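Local coordinates for protein possible hydrolase (Mycobacterium tuberculosis, PDB 6WYN) that hydrolyses carboxylic esters, preferring short straight-chain alkyl esters, and probably takes part in ester or lipid metabolism, at residues D44-L49 against S74-G79; E66-G71 against P108-D113; T274-G279 against H310-D315. All coordinates share one frame; numbering follows the deposited sequence.

All three contacts reach the same eight-stranded mixed sheet of the alpha/beta hydrolase fold. Contacts 1 and 2 share its antiparallel border, where strands 65-70, 73-78 and 109-112 lie side by side; their centres are about 9 Å apart and they touch through neighbouring strands. The segments of the two contacts alternate along the chain: 44-49, 66-71, 74-79 and then 108-113. Contact 3 follows later in sequence, at strand 273-278 toward the other edge, with its centre about 22 Å from that of contact 1 and about 23 Å from that of contact 2. It carries the inferred catalytic histidine, whereas contacts 1 and 2 lie at the antiparallel border of the sheet, contact 1 away from the known functional sites.

Contact 1 (D44-L49 against S74-G79)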
loop_
_atom_site.group_PDB
_atom_site.type_symbol
_atom_site.label_atom_id
_atom_site.label_comp_id
_atom_site.label_asym_id
_atom_site.label_seq_id
_atom_site.Cartn_x
_atom_site.Cartn_y
_atom_site.Cartn_z
ATOM N N ASP A 44 -7.772 20.725 2.196
ATOM C CA ASP A 44 -8.453 19.497 2.660
ATOM C C ASP A 44 -7.839 18.294 1.917
ATOM O O ASP A 44 -7.400 18.453 0.755
ATOM C CB ASP A 44 -9.940 19.676 2.400
ATOM C CG ASP A 44 -10.703 18.393 2.438
ATOM O OD1 ASP A 44 -10.896 17.922 3.555
ATOM O OD2 ASP A 44 -11.061 17.870 1.359
ATOM N N GLU A 45 -7.880 17.105 2.517
ATOM C CA GLU A 45 -7.202 15.914 1.971
ATOM C C GLU A 45 -7.915 15.410 0.709
ATOM O O GLU A 45 -7.314 14.606 -0.019
ATOM C CB GLU A 45 -7.036 14.872 3.078
ATOM C CG GLU A 45 -8.268 14.079 3.435
ATOM C CD GLU A 45 -7.930 12.880 4.325
ATOM O OE1 GLU A 45 -8.664 12.648 5.331
ATOM O OE2 GLU A 45 -6.918 12.175 4.015
ATOM N N PHE A 46 -9.142 15.820 0.435
ATOM C CA PHE A 46 -9.885 15.417 -0.787
ATOM C C PHE A 46 -9.839 16.525 -1.869
ATOM O O PHE A 46 -10.455 16.353 -2.917
ATOM C CB PHE A 46 -11.299 14.997 -0.382
ATOM C CG PHE A 46 -11.308 13.937 0.689
ATOM C CD1 PHE A 46 -10.604 12.751 0.506
ATOM C CD2 PHE A 46 -12.019 14.120 1.872
ATOM C CE1 PHE A 46 -10.552 11.797 1.510
ATOM C CE2 PHE A 46 -12.033 13.133 2.848
ATOM C CZ PHE A 46 -11.305 11.985 2.657
ATOM N N ALA A 47 -9.066 17.579 -1.691
ATOM C CA ALA A 47 -9.080 18.741 -2.613
ATOM C C ALA A 47 -8.462 18.389 -3.986
ATOM O O ALA A 47 -8.733 19.115 -4.929
ATOM C CB ALA A 47 -8.342 19.886 -1.971
ATOM N N LEU A 48 -7.629 17.352 -4.122
ATOM C CA LEU A 48 -6.933 17.057 -5.410
ATOM C C LEU A 48 -7.577 15.904 -6.150
ATOM O O LEU A 48 -6.936 15.388 -7.081
ATOM C CB LEU A 48 -5.471 16.749 -5.113
ATOM C CG LEU A 48 -4.745 17.899 -4.438
ATOM C CD1 LEU A 48 -3.313 17.513 -4.134
ATOM C CD2 LEU A 48 -4.817 19.160 -5.317
ATOM N N LEU A 49 -8.782 15.481 -5.797
ATOM C CA LEU A 49 -9.299 14.217 -6.389
ATOM C C LEU A 49 -9.520 14.361 -7.915
ATOM O O LEU A 49 -9.486 13.311 -8.598
ATOM C CB LEU A 49 -10.566 13.733 -5.689
ATOM C CG LEU A 49 -10.377 13.157 -4.279
ATOM C CD1 LEU A 49 -11.737 12.713 -3.741
ATOM C CD2 LEU A 49 -9.381 12.002 -4.279
ATOM N N SER A 74 -6.506 4.121 10.933
ATOM C CA SER A 74 -7.268 5.070 10.098
ATOM C C SER A 74 -7.401 4.475 8.689
ATOM O O SER A 74 -6.529 3.660 8.307
ATOM C CB SER A 74 -6.598 6.401 10.099
ATOM O OG SER A 74 -7.512 7.370 9.616
ATOM N N ALA A 75 -8.457 4.828 7.958
ATOM C CA ALA A 75 -8.684 4.334 6.593
ATOM C C ALA A 75 -9.499 5.372 5.838
ATOM O O ALA A 75 -10.135 6.263 6.509
ATOM C CB ALA A 75 -9.340 2.986 6.580
ATOM N N LEU A 76 -9.403 5.319 4.512
ATOM C CA LEU A 76 -10.350 6.040 3.613
ATOM C C LEU A 76 -11.408 5.063 3.142
ATOM O O LEU A 76 -11.062 3.990 2.601
ATOM C CB LEU A 76 -9.571 6.624 2.440
ATOM C CG LEU A 76 -8.545 7.678 2.807
ATOM C CD1 LEU A 76 -7.811 8.163 1.574
ATOM C CD2 LEU A 76 -9.211 8.838 3.520
ATOM N N ARG A 77 -12.672 5.419 3.340
ATOM C CA ARG A 77 -13.830 4.600 2.919
ATOM C C ARG A 77 -14.466 5.303 1.726
ATOM O O ARG A 77 -14.945 6.462 1.883
ATOM C CB ARG A 77 -14.828 4.369 4.060
ATOM C CG ARG A 77 -15.944 3.399 3.707
ATOM C CD ARG A 77 -16.712 2.901 4.914
ATOM N NE ARG A 77 -17.385 4.045 5.529
ATOM C CZ ARG A 77 -17.851 4.068 6.775
ATOM N NH1 ARG A 77 -18.394 5.183 7.243
ATOM N NH2 ARG A 77 -17.796 2.986 7.517
ATOM N N TRP A 78 -14.467 4.605 0.588
ATOM C CA TRP A 78 -14.927 5.118 -0.728
ATOM C C TRP A 78 -16.271 4.506 -1.077
ATOM O O TRP A 78 -16.403 3.270 -0.917
ATOM C CB TRP A 78 -13.920 4.741 -1.807
ATOM C CG TRP A 78 -12.563 5.332 -1.615
ATOM C CD1 TRP A 78 -11.526 4.888 -0.823
ATOM C CD2 TRP A 78 -12.094 6.487 -2.301
ATOM N NE1 TRP A 78 -10.439 5.701 -0.988
ATOM C CE2 TRP A 78 -10.753 6.674 -1.909
ATOM C CE3 TRP A 78 -12.677 7.339 -3.244
ATOM C CZ2 TRP A 78 -9.994 7.727 -2.410
ATOM C CZ3 TRP A 78 -11.911 8.359 -3.754
ATOM C CH2 TRP A 78 -10.587 8.546 -3.350
ATOM N N GLY A 79 -17.192 5.348 -1.564
ATOM C CA GLY A 79 -18.447 4.878 -2.166
ATOM C C GLY A 79 -19.473 4.424 -1.146
ATOM O O GLY A 79 -20.312 3.589 -1.543
#
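Phe46 and Leu76 are the pair with the nearest CA atoms across the segments, yet these stay 10.4 Å apart, so the N-terminal loop 44-49 meets strand 73-78 through side chains alone. The strand belongs to the antiparallel border of an alpha/beta hydrolase sheet, and the loop, which leads into helix 49-55, covers part of it. Two overlapping type I turns, Asp44 to Ala47 and Phe46 to Leu49, shape the loop. An Asx turn overlaps the first: Phe46 N donates to Asp44 OD2 at 3.0 Å, reaching it from above the carboxylate plane. Leu76 extends its CD2 to the rim of the Phe46 ring, in plane, 3.8 Å from CE1. Glu45 CG lies over the centre of one face of the Phe46 ring, 3.6 Å above its plane, placed there by a chi1 of 77° that tucks it between the backbone N and the carbonyl carbon. The extended chain beyond brings Glu45 OE2 to His96 NE2, a hydrogen bond, and to Arg67 NH1, a salt bridge. Leu49 and Trp78 approach from opposite directions, and Asp99 of helix 99-105 touches both. There, too, a methyl group meets an aromatic edge, with Leu49 CD2 3.8 Å from Trp78 CH2.

Contact 2 (E66-G71 against P108-D113); sequences ERVQAG and PALAVD
Arg67 and Asp113 are joined by a salt bridge that spans strand 73-78, the strand lying between 65-70 and 109-112 in the antiparallel border of the alpha/beta hydrolase sheet. The intervening strand keeps the backbones well apart, at 9.2 Å between the CA atoms of Val68 and Val112, so the contact depends on reach. Arg67 leaves with CG opposite its backbone N (chi1 -172°), and a bend at chi3 turns the guanidinium to Asp113. Arg67 NH2 donates to Asp113 OD2 over 2.8 Å, on the syn side. The N-H...O angle is only 137°, and OD2 lies 24° out of the guanidinium plane: although the guanidinium and carboxylate planes are nearly parallel, the two groups are offset. A water closes a second path: it accepts from Arg67 NH1 at 3.0 Å, in the guanidinium plane, and donates to Asp113 OD1 at 2.7 Å.

Neither group relies on this pair alone. Arg67 NH2 also hydrogen-bonds Ser74 OG, and NH1 is shared with Glu45. On the acid, OD1 accepts from Ala95 N and OD2 from His119 N, so the buried carboxylate is held by two loop backbones as well as by the arginine, an environment that would probably stabilise its negative charge. Gln69 NE2, at the end of strand 65-70, is satisfied locally by Gly71 O at 2.8 Å. The apolar side of the contact, bordered by Leu144 of helix 130-144, is a single methyl pair, Val68 CG2 to Leu110 CD1 at 4.1 Å.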
loop_
_atom_site.group_PDB
_atom_site.type_symbol
_atom_site.label_atom_id
_atom_site.label_comp_id
_atom_site.label_asym_id
_atom_site.label_seq_id
_atom_site.Cartn_x
_atom_site.Cartn_y
_atom_site.Cartn_z
ATOM N N GLU A 66 -14.663 9.347 2.794
ATOM C CA GLU A 66 -14.436 9.957 4.114
ATOM C C GLU A 66 -13.382 9.131 4.838
ATOM O O GLU A 66 -13.205 7.938 4.501
ATOM C CB GLU A 66 -15.765 10.045 4.887
ATOM C CG GLU A 66 -16.432 8.722 5.147
ATOM C CD GLU A 66 -17.756 8.830 5.912
ATOM O OE1 GLU A 66 -18.316 9.933 5.977
ATOM O OE2 GLU A 66 -18.214 7.835 6.451
ATOM N N ARG A 67 -12.705 9.754 5.778
ATOM C CA ARG A 67 -11.757 9.081 6.673
ATOM C C ARG A 67 -12.558 8.392 7.786
ATOM O O ARG A 67 -13.536 8.986 8.324
ATOM C CB ARG A 67 -10.742 10.082 7.217
ATOM C CG ARG A 67 -9.631 9.414 7.995
ATOM C CD ARG A 67 -8.421 10.292 8.121
ATOM N NE ARG A 67 -7.674 10.405 6.858
ATOM C CZ ARG A 67 -6.831 9.491 6.346
ATOM N NH1 ARG A 67 -6.184 9.764 5.220
ATOM N NH2 ARG A 67 -6.573 8.353 6.974
ATOM N N VAL A 68 -12.193 7.151 8.092
ATOM C CA VAL A 68 -12.760 6.400 9.245
ATOM C C VAL A 68 -11.607 5.980 10.177
ATOM O O VAL A 68 -10.404 5.990 9.755
ATOM C CB VAL A 68 -13.660 5.232 8.812
ATOM C CG1 VAL A 68 -14.870 5.688 8.007
ATOM C CG2 VAL A 68 -12.907 4.177 8.028
ATOM N N GLN A 69 -11.946 5.676 11.435
ATOM C CA GLN A 69 -10.934 5.238 12.424
ATOM C C GLN A 69 -11.577 4.233 13.371
ATOM O O GLN A 69 -12.768 4.445 13.792
ATOM C CB GLN A 69 -10.347 6.440 13.131
ATOM C CG GLN A 69 -9.299 6.058 14.187
ATOM C CD GLN A 69 -8.886 7.219 15.047
ATOM O OE1 GLN A 69 -9.244 8.341 14.763
ATOM N NE2 GLN A 69 -8.234 6.961 16.176
ATOM N N ALA A 70 -10.830 3.176 13.702
ATOM C CA ALA A 70 -11.155 2.304 14.850
ATOM C C ALA A 70 -9.876 2.100 15.631
ATOM O O ALA A 70 -9.035 1.291 15.173
ATOM C CB ALA A 70 -11.750 1.000 14.429
ATOM N N GLY A 71 -9.655 2.946 16.636
ATOM C CA GLY A 71 -8.485 2.835 17.506
ATOM C C GLY A 71 -7.242 3.214 16.756
ATOM O O GLY A 71 -7.205 4.338 16.209
ATOM N N PRO A 108 -17.022 0.517 -4.459
ATOM C CA PRO A 108 -16.858 0.807 -3.025
ATOM C C PRO A 108 -15.630 0.081 -2.449
ATOM O O PRO A 108 -15.398 -1.114 -2.706
ATOM C CB PRO A 108 -18.170 0.344 -2.384
ATOM C CG PRO A 108 -18.789 -0.602 -3.417
ATOM C CD PRO A 108 -18.305 -0.140 -4.782
ATOM N N ALA A 109 -14.827 0.796 -1.660
ATOM C CA ALA A 109 -13.503 0.272 -1.242
ATOM C C ALA A 109 -13.061 0.828 0.103
ATOM O O ALA A 109 -13.488 1.896 0.447
ATOM C CB ALA A 109 -12.512 0.622 -2.313
ATOM N N LEU A 110 -12.132 0.145 0.772
ATOM C CA LEU A 110 -11.508 0.639 2.017
ATOM C C LEU A 110 -10.011 0.626 1.764
ATOM O O LEU A 110 -9.448 -0.472 1.543
ATOM C CB LEU A 110 -11.912 -0.244 3.202
ATOM C CG LEU A 110 -11.544 0.329 4.567
ATOM C CD1 LEU A 110 -12.420 1.517 4.903
ATOM C CD2 LEU A 110 -11.648 -0.707 5.685
ATOM N N ALA A 111 -9.398 1.783 1.814
ATOM C CA ALA A 111 -7.938 1.926 1.712
ATOM C C ALA A 111 -7.400 2.236 3.112
ATOM O O ALA A 111 -7.643 3.309 3.662
ATOM C CB ALA A 111 -7.593 2.963 0.673
ATOM N N VAL A 112 -6.700 1.253 3.645
ATOM C CA VAL A 112 -6.289 1.374 5.056
ATOM C C VAL A 112 -4.908 1.979 5.223
ATOM O O VAL A 112 -4.065 1.704 4.397
ATOM C CB VAL A 112 -6.317 -0.015 5.711
ATOM C CG1 VAL A 112 -5.983 0.083 7.169
ATOM C CG2 VAL A 112 -7.656 -0.705 5.522
ATOM N N ASP A 113 -4.738 2.807 6.249
ATOM C CA ASP A 113 -3.386 3.248 6.667
ATOM C C ASP A 113 -2.794 2.155 7.568
ATOM O O ASP A 113 -3.397 1.848 8.583
ATOM C CB ASP A 113 -3.391 4.588 7.395
ATOM C CG ASP A 113 -3.675 5.824 6.540
ATOM O OD1 ASP A 113 -3.298 5.811 5.342
ATOM O OD2 ASP A 113 -4.264 6.820 7.079
HETATM O O HOH W 1 -3.848 8.241 4.230
#

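Contact 3 (T274-G279 against H310-D315); sequences TLVRGG and HSVQSD
Val312 fits its isopropyl group against the end of strand 273-278, and nearly all of the close packing between 274-279 and 310-315 is made by this residue. Its branches divide the work. Val312 CG1, opposite the backbone N at chi1 180°, meets CG1 of Val276 at 4.2 Å, the two side chains crossing obliquely. Val312 CG2, opposite the carbonyl carbon, rests on the main chain instead, 3.9 Å from Gly278 N and 4.2 Å from Arg277 C. Having no side chain, Gly278 lets the second segment come close: its CA is 5.5 Å from that of His310. Val178 on strand 174-178 also touches Val312, extending the apolar packing into the sheet.

This is the histidine-loop region of the alpha/beta hydrolase fold, in which the loop after the last strand brings the inferred catalytic histidine to the acid and the nucleophile. The CB of His310 points away from the strand, and its ring makes no contact with 274-279; ND1 hydrogen-bonds Asp179 OD2, and NE2 hydrogen-bonds Ser155 OG. The other oxygen of the Asp179 carboxylate, OD1, accepts from Gly278 N, so both segments hold the same acid.

Looser is the side formed by Ser311, Ser314 and Asp315, which are partly exposed and put no side chain on the strand. Ser311, at the centre of an inverse gamma turn, precedes the short helix 312-315. Ser311 O takes two backbone donors, Ser314 N and Asp315 N, each at 2.9 Å. The hydroxyls Ser311 OG and Ser314 OG hydrogen-bond each other at 2.6 Å, and Gln93 NE2 gives Ser311 OG a further partner.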
loop_
_atom_site.group_PDB
_atom_site.type_symbol
_atom_site.label_atom_id
_atom_site.label_comp_id
_atom_site.label_asym_id
_atom_site.label_seq_id
_atom_site.Cartn_x
_atom_site.Cartn_y
_atom_site.Cartn_z
ATOM N N THR A 274 -3.160 -13.591 -7.189
ATOM C CA THR A 274 -2.716 -12.978 -8.462
ATOM C C THR A 274 -1.512 -12.126 -8.125
ATOM O O THR A 274 -1.576 -11.397 -7.151
ATOM C CB THR A 274 -3.837 -12.175 -9.123
ATOM O OG1 THR A 274 -4.899 -13.101 -9.391
ATOM C CG2 THR A 274 -3.386 -11.497 -10.394
ATOM N N LEU A 275 -0.479 -12.148 -8.936
ATOM C CA LEU A 275 0.662 -11.251 -8.715
ATOM C C LEU A 275 0.657 -10.253 -9.842
ATOM O O LEU A 275 0.375 -10.663 -10.999
ATOM C CB LEU A 275 1.957 -12.076 -8.672
ATOM C CG LEU A 275 3.285 -11.324 -8.669
ATOM C CD1 LEU A 275 3.433 -10.533 -7.372
ATOM C CD2 LEU A 275 4.440 -12.314 -8.802
ATOM N N VAL A 276 1.023 -9.015 -9.529
ATOM C CA VAL A 276 1.205 -7.932 -10.520
ATOM C C VAL A 276 2.636 -7.476 -10.362
ATOM O O VAL A 276 2.938 -6.956 -9.247
ATOM C CB VAL A 276 0.199 -6.775 -10.357
ATOM C CG1 VAL A 276 0.431 -5.688 -11.408
ATOM C CG2 VAL A 276 -1.235 -7.255 -10.418
ATOM N N ARG A 277 3.466 -7.626 -11.399
ATOM C CA ARG A 277 4.827 -7.068 -11.322
ATOM C C ARG A 277 4.912 -5.789 -12.142
ATOM O O ARG A 277 4.225 -5.677 -13.182
ATOM C CB ARG A 277 5.902 -8.044 -11.832
ATOM C CG ARG A 277 6.223 -9.214 -10.916
ATOM C CD ARG A 277 7.390 -10.056 -11.465
ATOM N NE ARG A 277 8.409 -9.097 -11.853
ATOM C CZ ARG A 277 8.906 -8.948 -13.099
ATOM N NH1 ARG A 277 8.573 -9.812 -14.042
ATOM N NH2 ARG A 277 9.731 -7.937 -13.394
ATOM N N GLY A 278 5.803 -4.923 -11.734
ATOM C CA GLY A 278 6.331 -3.836 -12.573
ATOM C C GLY A 278 7.411 -4.375 -13.494
ATOM O O GLY A 278 8.363 -4.957 -12.981
ATOM N N GLY A 279 7.195 -4.262 -14.806
ATOM C CA GLY A 279 8.143 -4.651 -15.878
ATOM C C GLY A 279 9.513 -4.006 -15.771
ATOM O O GLY A 279 10.479 -4.641 -16.190
ATOM N N HIS A 310 8.169 -0.444 -9.037
ATOM C CA HIS A 310 7.672 -1.211 -7.874
ATOM C C HIS A 310 6.259 -0.741 -7.511
ATOM O O HIS A 310 5.414 -1.587 -7.263
ATOM C CB HIS A 310 8.698 -0.987 -6.744
ATOM C CG HIS A 310 8.401 -1.746 -5.498
ATOM N ND1 HIS A 310 8.125 -3.090 -5.524
ATOM C CD2 HIS A 310 8.454 -1.389 -4.193
ATOM C CE1 HIS A 310 7.912 -3.524 -4.297
ATOM N NE2 HIS A 310 8.113 -2.503 -3.461
ATOM N N SER A 311 6.032 0.566 -7.495
ATOM C CA SER A 311 4.723 1.169 -7.130
ATOM C C SER A 311 3.843 1.273 -8.372
ATOM O O SER A 311 3.722 2.371 -8.980
ATOM C CB SER A 311 4.887 2.475 -6.402
ATOM O OG SER A 311 3.632 2.826 -5.840
ATOM N N VAL A 312 3.278 0.126 -8.759
ATOM C CA VAL A 312 2.478 -0.018 -10.003
ATOM C C VAL A 312 1.282 0.950 -9.912
ATOM O O VAL A 312 0.940 1.624 -10.943
ATOM C CB VAL A 312 2.018 -1.468 -10.195
ATOM C CG1 VAL A 312 1.206 -1.575 -11.471
ATOM C CG2 VAL A 312 3.164 -2.467 -10.212
ATOM N N GLN A 313 0.680 1.083 -8.722
ATOM C CA GLN A 313 -0.466 1.994 -8.537
ATOM C C GLN A 313 -0.066 3.447 -8.771
ATOM O O GLN A 313 -0.995 4.268 -9.062
ATOM C CB GLN A 313 -1.114 1.802 -7.166
ATOM C CG GLN A 313 -0.281 2.333 -6.008
ATOM C CD GLN A 313 0.653 1.296 -5.432
ATOM O OE1 GLN A 313 0.952 0.273 -6.069
ATOM N NE2 GLN A 313 1.154 1.564 -4.217
ATOM N N SER A 314 1.198 3.807 -8.611
ATOM C CA SER A 314 1.696 5.174 -8.885
ATOM C C SER A 314 2.132 5.305 -10.350
ATOM O O SER A 314 1.875 6.352 -10.956
ATOM C CB SER A 314 2.832 5.551 -7.970
ATOM O OG SER A 314 2.562 5.096 -6.641
ATOM N N ASP A 315 2.813 4.312 -10.916
ATOM C CA ASP A 315 3.444 4.474 -12.251
ATOM C C ASP A 315 2.447 4.124 -13.358
ATOM O O ASP A 315 2.460 4.772 -14.342
ATOM C CB ASP A 315 4.688 3.621 -12.387
ATOM C CG ASP A 315 5.781 3.977 -11.399
ATOM O OD1 ASP A 315 5.652 4.990 -10.670
ATOM O OD2 ASP A 315 6.743 3.185 -11.310
#